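Local atomic coordinates of NudC domain-containing protein 2 (Mus musculus, PDB entry 2RH0), a protein that may regulate the LIS1/dynein pathway by stabilizing LIS1 together with the Hsp90 chaperone. Residues P109-Q112 with D113-R117. Residues are numbered along the deposited sequence; the frame is centred on the assembly and turned at random.
Sequences PWVQ and DQMQR
Pro-109 O receives Asp-113 N at 3.1 Å, a bent bond whose donor stands above the carbonyl plane, in the first turn of helix 109-127. Asp-108, just before it, accepts the N-H of Val-111 through OD1. Trp-110 O takes Gln-114 N at 2.9 Å in a straighter bond (N-H...O 160°), and the CG of Gln-114 lies against the same oxygen. Val-111 meets two side chains. Its CG2 faces Gln-114 OE1 at 3.7 Å, while CG1, placed anti to the backbone N (chi1 169°), runs alongside the selenomethionine Met-115 and reaches its CE at 4.1 Å. Gln-112 O accepts Gln-116 N at 3.0 Å, and its side-chain NE2 reaches back to hydrogen-bond Ala-107 O. Further along, Arg-117 NE, at the guanidinium edge and in its plane, gives Asp-113 OD2 a weak hydrogen bond of 3.3 Å within a salt bridge. Gln-114 NE2 holds Gly-7 O, so an alanine here would probably leave that carbonyl without its donor and bare one flank of Val-111. The chemistry is thus divided: regular i to i+4 backbone bonds build the helix, while glutamine amides fasten it to two earlier parts of the chain, Gly-7 through Gln-114 and Ala-93 through Gln-116.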
loop_
_atom_site.group_PDB
_atom_site.type_symbol
_atom_site.label_atom_id
_atom_site.label_comp_id
_atom_site.label_asym_id
_atom_site.label_seq_id
_atom_site.Cartn_x
_atom_site.Cartn_y
_atom_site.Cartn_z
ATOM N N PRO A 109 -0.855 -16.392 6.598
ATOM C CA PRO A 109 -1.671 -16.286 7.784
ATOM C C PRO A 109 -1.601 -14.987 8.558
ATOM O O PRO A 109 -2.593 -14.577 9.149
ATOM C CB PRO A 109 -1.176 -17.445 8.637
ATOM C CG PRO A 109 -0.664 -18.413 7.654
ATOM C CD PRO A 109 -0.011 -17.597 6.633
ATOM N N TRP A 110 -0.438 -14.349 8.572
ATOM C CA TRP A 110 -0.287 -13.083 9.267
ATOM C C TRP A 110 -0.963 -11.942 8.528
ATOM O O TRP A 110 -1.632 -11.138 9.151
ATOM C CB TRP A 110 1.171 -12.786 9.487
ATOM C CG TRP A 110 1.686 -13.759 10.448
ATOM C CD1 TRP A 110 2.486 -14.835 10.195
ATOM C CD2 TRP A 110 1.368 -13.805 11.839
ATOM N NE1 TRP A 110 2.712 -15.521 11.359
ATOM C CE2 TRP A 110 2.041 -14.906 12.384
ATOM C CE3 TRP A 110 0.589 -13.002 12.686
ATOM C CZ2 TRP A 110 1.957 -15.232 13.741
ATOM C CZ3 TRP A 110 0.507 -13.325 14.033
ATOM C CH2 TRP A 110 1.179 -14.429 14.544
ATOM N N VAL A 111 -0.776 -11.877 7.212
ATOM C CA VAL A 111 -1.421 -10.863 6.401
ATOM C C VAL A 111 -2.948 -11.058 6.465
ATOM O O VAL A 111 -3.720 -10.111 6.487
ATOM C CB VAL A 111 -0.902 -10.923 4.967
ATOM C CG1 VAL A 111 -1.731 -10.090 4.043
ATOM C CG2 VAL A 111 0.602 -10.517 4.928
ATOM N N GLN A 112 -3.392 -12.293 6.548
ATOM C CA GLN A 112 -4.838 -12.574 6.669
ATOM C C GLN A 112 -5.334 -12.007 7.977
ATOM O O GLN A 112 -6.467 -11.532 8.060
ATOM C CB GLN A 112 -5.104 -14.064 6.713
ATOM C CG GLN A 112 -4.799 -14.803 5.451
ATOM C CD GLN A 112 -5.301 -16.296 5.463
ATOM O OE1 GLN A 112 -6.194 -16.690 6.223
ATOM N NE2 GLN A 112 -4.713 -17.092 4.605
ATOM N N ASP A 113 -4.488 -12.098 9.018
ATOM C CA ASP A 113 -4.882 -11.628 10.342
ATOM C C ASP A 113 -4.919 -10.093 10.327
ATOM O O ASP A 113 -5.827 -9.511 10.927
ATOM C CB ASP A 113 -3.989 -12.172 11.489
ATOM C CG ASP A 113 -4.479 -11.689 12.850
ATOM O OD1 ASP A 113 -5.628 -12.003 13.171
ATOM O OD2 ASP A 113 -3.778 -10.932 13.543
ATOM N N GLN A 114 -3.934 -9.452 9.680
ATOM C CA GLN A 114 -3.932 -7.997 9.542
ATOM C C GLN A 114 -5.187 -7.536 8.817
ATOM O O GLN A 114 -5.817 -6.568 9.212
ATOM C CB GLN A 114 -2.746 -7.514 8.758
ATOM C CG GLN A 114 -1.369 -7.582 9.476
ATOM C CD GLN A 114 -0.225 -7.326 8.524
ATOM O OE1 GLN A 114 0.128 -8.212 7.757
ATOM N NE2 GLN A 114 0.390 -6.107 8.573
HETATM N N MSE A 115 -5.507 -8.203 7.712
HETATM C CA MSE A 115 -6.692 -7.860 6.947
HETATM C C MSE A 115 -7.938 -7.986 7.763
HETATM O O MSE A 115 -8.767 -7.096 7.738
HETATM C CB MSE A 115 -6.770 -8.720 5.678
HETATM C CG MSE A 115 -5.727 -8.342 4.642
HETATM SE SE MSE A 115 -5.820 -9.468 3.058
HETATM C CE MSE A 115 -4.756 -8.434 1.875
ATOM N N GLN A 116 -8.079 -9.073 8.514
ATOM C CA GLN A 116 -9.260 -9.300 9.342
ATOM C C GLN A 116 -9.413 -8.236 10.433
ATOM O O GLN A 116 -10.517 -7.786 10.729
ATOM C CB GLN A 116 -9.194 -10.698 9.981
ATOM C CG GLN A 116 -10.412 -11.004 10.835
ATOM C CD GLN A 116 -11.688 -11.064 10.000
ATOM O OE1 GLN A 116 -11.944 -12.051 9.346
ATOM N NE2 GLN A 116 -12.476 -9.995 10.017
ATOM N N ARG A 117 -8.293 -7.885 11.069
ATOM C CA ARG A 117 -8.295 -6.850 12.052
ATOM C C ARG A 117 -8.754 -5.517 11.512
ATOM O O ARG A 117 -9.470 -4.841 12.197
ATOM C CB ARG A 117 -6.907 -6.688 12.680
ATOM C CG ARG A 117 -6.612 -7.769 13.671
ATOM C CD ARG A 117 -5.220 -7.545 14.252
ATOM N NE ARG A 117 -5.039 -8.427 15.365
ATOM C CZ ARG A 117 -5.390 -8.137 16.618
ATOM N NH1 ARG A 117 -5.937 -6.994 16.911
ATOM N NH2 ARG A 117 -5.189 -9.039 17.560
#